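Local atomic coordinates of probable oxidoreductase (Mycobacterium abscessus, PDB entry 4EYE), a protein that probably acts as an oxidoreductase of the quinone oxidoreductase branch of the medium-chain dehydrogenase/reductase family. Residues V105-N109 and A137-I141; Q131-E136 and R310-R316. All blocks are in the same frame, centred on the assembly; numbering follows the deposited sequence.

Interaction 1. Residues V105-N109 and A137-I141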
loop_
_atom_site.group_PDB
_atom_site.type_symbol
_atom_site.label_atom_id
_atom_site.label_comp_id
_atom_site.label_asym_id
_atom_site.label_seq_id
_atom_site.Cartn_x
_atom_site.Cartn_y
_atom_site.Cartn_z
ATOM N N VAL A 105 -15.633 -8.103 -1.814
ATOM C CA VAL A 105 -14.957 -7.633 -0.601
ATOM C C VAL A 105 -13.436 -7.510 -0.826
ATOM O O VAL A 105 -12.847 -8.144 -1.727
ATOM C CB VAL A 105 -15.212 -8.577 0.588
ATOM C CG1 VAL A 105 -16.690 -8.538 1.065
ATOM C CG2 VAL A 105 -14.711 -10.010 0.254
ATOM N N MET A 106 -12.845 -6.653 0.010
ATOM C CA MET A 106 -11.427 -6.548 0.239
ATOM C C MET A 106 -11.126 -7.224 1.582
ATOM O O MET A 106 -11.957 -7.181 2.494
ATOM C CB MET A 106 -11.028 -5.089 0.297
ATOM C CG MET A 106 -11.189 -4.393 -1.046
ATOM S SD MET A 106 -11.598 -2.643 -0.935
ATOM C CE MET A 106 -10.207 -1.992 -0.041
ATOM N N ALA A 107 -9.956 -7.856 1.692
ATOM C CA ALA A 107 -9.603 -8.633 2.861
ATOM C C ALA A 107 -8.117 -8.388 3.194
ATOM O O ALA A 107 -7.259 -8.193 2.296
ATOM C CB ALA A 107 -9.834 -10.117 2.605
ATOM N N PHE A 108 -7.799 -8.392 4.475
ATOM C CA PHE A 108 -6.404 -8.411 4.860
ATOM C C PHE A 108 -6.135 -9.430 5.922
ATOM O O PHE A 108 -6.972 -9.637 6.780
ATOM C CB PHE A 108 -5.938 -7.035 5.240
ATOM C CG PHE A 108 -6.718 -6.386 6.342
ATOM C CD1 PHE A 108 -6.223 -6.425 7.639
ATOM C CD2 PHE A 108 -7.878 -5.650 6.092
ATOM C CE1 PHE A 108 -6.907 -5.816 8.688
ATOM C CE2 PHE A 108 -8.563 -5.007 7.166
ATOM C CZ PHE A 108 -8.070 -5.089 8.449
ATOM N N ASN A 109 -4.948 -10.045 5.842
ATOM C CA ASN A 109 -4.441 -10.927 6.903
ATOM C C ASN A 109 -2.891 -10.926 6.893
ATOM O O ASN A 109 -2.287 -10.304 6.014
ATOM C CB ASN A 109 -4.985 -12.334 6.701
ATOM C CG ASN A 109 -5.122 -13.117 8.002
ATOM O OD1 ASN A 109 -4.827 -12.648 9.083
ATOM N ND2 ASN A 109 -5.571 -14.339 7.884
ATOM N N ALA A 137 -9.349 -2.522 -6.385
ATOM C CA ALA A 137 -9.811 -2.664 -5.005
ATOM C C ALA A 137 -8.696 -3.206 -4.111
ATOM O O ALA A 137 -8.397 -2.656 -3.036
ATOM C CB ALA A 137 -11.023 -3.575 -4.910
ATOM N N VAL A 138 -8.020 -4.258 -4.567
ATOM C CA VAL A 138 -6.906 -4.790 -3.703
ATOM C C VAL A 138 -5.840 -3.736 -3.511
ATOM O O VAL A 138 -5.209 -3.629 -2.418
ATOM C CB VAL A 138 -6.357 -6.187 -4.158
ATOM C CG1 VAL A 138 -5.348 -6.026 -5.314
ATOM C CG2 VAL A 138 -5.747 -6.952 -2.953
ATOM N N ALA A 139 -5.641 -2.899 -4.532
ATOM C CA ALA A 139 -4.624 -1.893 -4.481
ATOM C C ALA A 139 -4.864 -0.873 -3.349
ATOM O O ALA A 139 -3.916 -0.363 -2.780
ATOM C CB ALA A 139 -4.503 -1.167 -5.820
ATOM N N LEU A 140 -6.132 -0.606 -3.048
ATOM C CA LEU A 140 -6.530 0.236 -1.930
ATOM C C LEU A 140 -6.040 -0.275 -0.582
ATOM O O LEU A 140 -5.789 0.507 0.322
ATOM C CB LEU A 140 -8.058 0.352 -1.806
ATOM C CG LEU A 140 -8.886 1.197 -2.746
ATOM C CD1 LEU A 140 -10.384 1.141 -2.364
ATOM C CD2 LEU A 140 -8.394 2.656 -2.832
ATOM N N ILE A 141 -5.889 -1.584 -0.414
ATOM C CA ILE A 141 -5.867 -2.157 0.933
ATOM C C ILE A 141 -4.752 -1.711 1.876
ATOM O O ILE A 141 -5.036 -1.084 2.887
ATOM C CB ILE A 141 -5.987 -3.690 0.926
ATOM C CG1 ILE A 141 -7.310 -4.104 0.315
ATOM C CG2 ILE A 141 -5.877 -4.238 2.345
ATOM C CD1 ILE A 141 -7.453 -5.594 0.060
#
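Met106, on strand 104-108, lays its bent side chain against the C-terminal part of helix 134-140 and Ile141, and its terminal methyl meets three residues there. Met106 CE is 3.6 Å from Leu140 CB and equally 3.6 Å from Ile141 CG1, and it also touches the carbonyl oxygen of Ala137. Further back along the chain, Met106 CG packs on Ala137 CB at 4.0 Å. With CG beside the backbone N (chi1 -67°) and bends at chi2 and chi3 (149° and 60°), the thioether brings CE against both Leu140 and Ile141. Met106 and Ile141 run alongside each other, antiparallel: Ile141 CD1 reaches back to the strand, 3.6 Å from Met106 CB, and ends 3.4 Å from Ala107 O. The other branch, Ile141 CG2, lies 4.0 Å from Phe108 CB and approaches the ring obliquely. No hydrogen bond crosses the contact, which is nonpolar packing apart from the carbonyls that the methyl groups touch.

Backbone bonds to Leu126 and Thr86 hold Met106 and Ala107 between neighbouring strands, while Ile141 N donates to Val138 O. Ile141 O binds a pentanediol, probably from the crystallisation liquor, that also lies close to Phe108. Strand 104-108 pairs antiparallel with strands 85-92 and 125-127 in the GroES-like domain; helix 134-140 packs beside it, with Val138 and Ile141 reaching Glu85 and Val138 also meeting Val339 of strand 337-341.

Interaction 2. Residues Q131-E136 and R310-R316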
loop_
_atom_site.group_PDB
_atom_site.type_symbol
_atom_site.label_atom_id
_atom_site.label_comp_id
_atom_site.label_asym_id
_atom_site.label_seq_id
_atom_site.Cartn_x
_atom_site.Cartn_y
_atom_site.Cartn_z
ATOM N N GLN A 131 -17.242 1.213 -7.939
ATOM C CA GLN A 131 -16.613 1.787 -9.129
ATOM C C GLN A 131 -15.332 1.024 -9.553
ATOM O O GLN A 131 -14.831 1.233 -10.670
ATOM C CB GLN A 131 -16.250 3.262 -8.889
ATOM C CG GLN A 131 -17.464 4.167 -8.633
ATOM C CD GLN A 131 -17.745 4.413 -7.154
ATOM O OE1 GLN A 131 -17.363 3.644 -6.291
ATOM N NE2 GLN A 131 -18.447 5.491 -6.880
ATOM N N LEU A 132 -14.795 0.163 -8.675
ATOM C CA LEU A 132 -13.486 -0.441 -8.887
ATOM C C LEU A 132 -13.591 -1.879 -9.329
ATOM O O LEU A 132 -14.467 -2.657 -8.868
ATOM C CB LEU A 132 -12.620 -0.347 -7.587
ATOM C CG LEU A 132 -12.356 1.058 -7.026
ATOM C CD1 LEU A 132 -11.417 0.935 -5.817
ATOM C CD2 LEU A 132 -11.805 2.020 -8.076
ATOM N N ASP A 133 -12.652 -2.298 -10.171
ATOM C CA ASP A 133 -12.478 -3.715 -10.357
ATOM C C ASP A 133 -11.649 -4.318 -9.192
ATOM O O ASP A 133 -11.186 -3.585 -8.332
ATOM C CB ASP A 133 -11.898 -4.050 -11.755
ATOM C CG ASP A 133 -10.430 -3.733 -11.903
ATOM O OD1 ASP A 133 -9.680 -3.611 -10.900
ATOM O OD2 ASP A 133 -10.000 -3.650 -13.059
ATOM N N ASP A 134 -11.510 -5.643 -9.161
ATOM C CA ASP A 134 -10.842 -6.333 -8.034
ATOM C C ASP A 134 -9.365 -5.986 -7.857
ATOM O O ASP A 134 -8.890 -5.887 -6.746
ATOM C CB ASP A 134 -11.056 -7.864 -8.100
ATOM C CG ASP A 134 -12.503 -8.219 -7.897
ATOM O OD1 ASP A 134 -13.276 -7.423 -7.315
ATOM O OD2 ASP A 134 -12.908 -9.295 -8.301
ATOM N N ALA A 135 -8.647 -5.795 -8.948
ATOM C CA ALA A 135 -7.246 -5.313 -8.864
ATOM C C ALA A 135 -7.140 -3.898 -8.257
ATOM O O ALA A 135 -6.298 -3.617 -7.406
ATOM C CB ALA A 135 -6.593 -5.342 -10.227
ATOM N N GLU A 136 -7.979 -2.992 -8.739
ATOM C CA GLU A 136 -8.012 -1.634 -8.203
ATOM C C GLU A 136 -8.412 -1.644 -6.741
ATOM O O GLU A 136 -7.845 -0.883 -5.945
ATOM C CB GLU A 136 -8.962 -0.756 -9.035
ATOM C CG GLU A 136 -8.491 -0.491 -10.481
ATOM C CD GLU A 136 -9.623 0.129 -11.345
ATOM O OE1 GLU A 136 -10.818 -0.135 -11.099
ATOM O OE2 GLU A 136 -9.269 0.940 -12.200
ATOM N N ARG A 310 -8.780 6.391 -9.197
ATOM C CA ARG A 310 -8.611 5.024 -9.631
ATOM C C ARG A 310 -7.156 4.606 -9.373
ATOM O O ARG A 310 -6.236 5.107 -10.038
ATOM C CB ARG A 310 -8.938 4.881 -11.146
ATOM C CG ARG A 310 -10.365 5.176 -11.533
ATOM C CD ARG A 310 -11.349 4.152 -10.959
ATOM N NE ARG A 310 -12.704 4.489 -11.343
ATOM C CZ ARG A 310 -13.504 5.321 -10.683
ATOM N NH1 ARG A 310 -13.102 5.927 -9.553
ATOM N NH2 ARG A 310 -14.725 5.584 -11.162
ATOM N N PRO A 311 -6.928 3.759 -8.395
ATOM C CA PRO A 311 -5.576 3.247 -8.166
ATOM C C PRO A 311 -4.963 2.613 -9.398
ATOM O O PRO A 311 -5.558 1.679 -9.972
ATOM C CB PRO A 311 -5.788 2.180 -7.077
ATOM C CG PRO A 311 -7.020 2.610 -6.361
ATOM C CD PRO A 311 -7.906 3.182 -7.440
ATOM N N PRO A 312 -3.794 3.111 -9.838
ATOM C CA PRO A 312 -3.108 2.480 -10.994
ATOM C C PRO A 312 -2.593 1.079 -10.697
ATOM O O PRO A 312 -1.939 0.864 -9.685
ATOM C CB PRO A 312 -1.947 3.429 -11.316
ATOM C CG PRO A 312 -2.171 4.659 -10.505
ATOM C CD PRO A 312 -3.124 4.333 -9.372
ATOM N N VAL A 313 -2.927 0.143 -11.564
ATOM C CA VAL A 313 -2.435 -1.199 -11.493
ATOM C C VAL A 313 -1.611 -1.489 -12.746
ATOM O O VAL A 313 -2.148 -1.503 -13.853
ATOM C CB VAL A 313 -3.570 -2.240 -11.377
ATOM C CG1 VAL A 313 -2.953 -3.642 -11.282
ATOM C CG2 VAL A 313 -4.415 -1.954 -10.125
ATOM N N SER A 314 -0.303 -1.685 -12.560
ATOM C CA SER A 314 0.618 -1.685 -13.705
ATOM C C SER A 314 0.819 -3.109 -14.264
ATOM O O SER A 314 1.160 -3.271 -15.442
ATOM C CB SER A 314 1.945 -1.062 -13.304
ATOM O OG SER A 314 2.545 -1.767 -12.208
ATOM N N ALA A 315 0.567 -4.125 -13.439
ATOM C CA ALA A 315 0.742 -5.496 -13.814
ATOM C C ALA A 315 -0.258 -6.412 -13.084
ATOM O O ALA A 315 -0.489 -6.257 -11.873
ATOM C CB ALA A 315 2.153 -5.956 -13.486
ATOM N N ARG A 316 -0.797 -7.388 -13.832
ATOM C CA ARG A 316 -1.618 -8.432 -13.284
ATOM C C ARG A 316 -1.031 -9.747 -13.780
ATOM O O ARG A 316 -1.116 -10.077 -14.951
ATOM C CB ARG A 316 -3.089 -8.265 -13.678
ATOM C CG ARG A 316 -3.614 -6.865 -13.508
ATOM C CD ARG A 316 -5.108 -6.763 -13.658
ATOM N NE ARG A 316 -5.536 -5.374 -13.714
ATOM C CZ ARG A 316 -6.812 -4.984 -13.606
ATOM N NH1 ARG A 316 -7.757 -5.876 -13.456
ATOM N NH2 ARG A 316 -7.134 -3.706 -13.662
HETATM O O HOH W 1 -15.945 2.905 -12.603
HETATM O O HOH W 2 -6.930 1.694 -12.426
#
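Arg316 reaches Asp133 end-on in a salt bridge, both terminal nitrogens donating to the same oxygen. NH2 of Arg316 uses the syn lone pair of Asp133 OD2 at 2.9 Å, whereas Arg316 NH1 comes to OD2 from above the carboxylate plane at 3.2 Å. OD2 lies in the guanidinium plane, yet the two flat groups stand nearly perpendicular, 87° apart. The long arginine chain carries its guanidinium under Ala135, whose CB sits 3.4 Å above the plane, over its centre.

Asp133 is also the N-cap of helix 134-140. Its chi1 of 74° sets CG between the backbone N and carbonyl carbon, and Asp133 OD1 accepts from Glu136 N at 2.8 Å. Asp133 N donates in return to Glu136 OE1 at 3.0 Å, completing a capping box, while a water joins Glu136 OE2 to Pro311 O.

Arg310 bends at chi2 (-67°), which brings its CD to within 3.6 Å of Leu132 CD2 and sets Gln131 CB over one guanidinium face, near the NH2 rim; its NH1 bonds to Val305 O of helix 293-306. Pro311 CG rests 3.6 Å from Glu136 O, and Val313 CG2 packs on Ala135, nearest its carbonyl oxygen.

Both interactions use helix 134-140, but at different ends. Interaction 1 packs its C-terminal part against strand 104-108, whereas interaction 2 ties its first turn and the preceding loop to residues 310-316, the loop and the start of strand 313-318. The two strands belong to one mixed sheet. Interaction 1 is buried and almost wholly apolar; interaction 2 is only partly buried, with the charged groups of Asp133, Arg316 and Arg310 at its margins and apolar packing plus a water bridge between them. The contacts meet through Leu140, whose CD1 lies 3.6 Å from Leu132 CD1 and whose CD2 touches Pro311 CG. The helix thereby joins 105-109 and 310-316, about 200 residues apart.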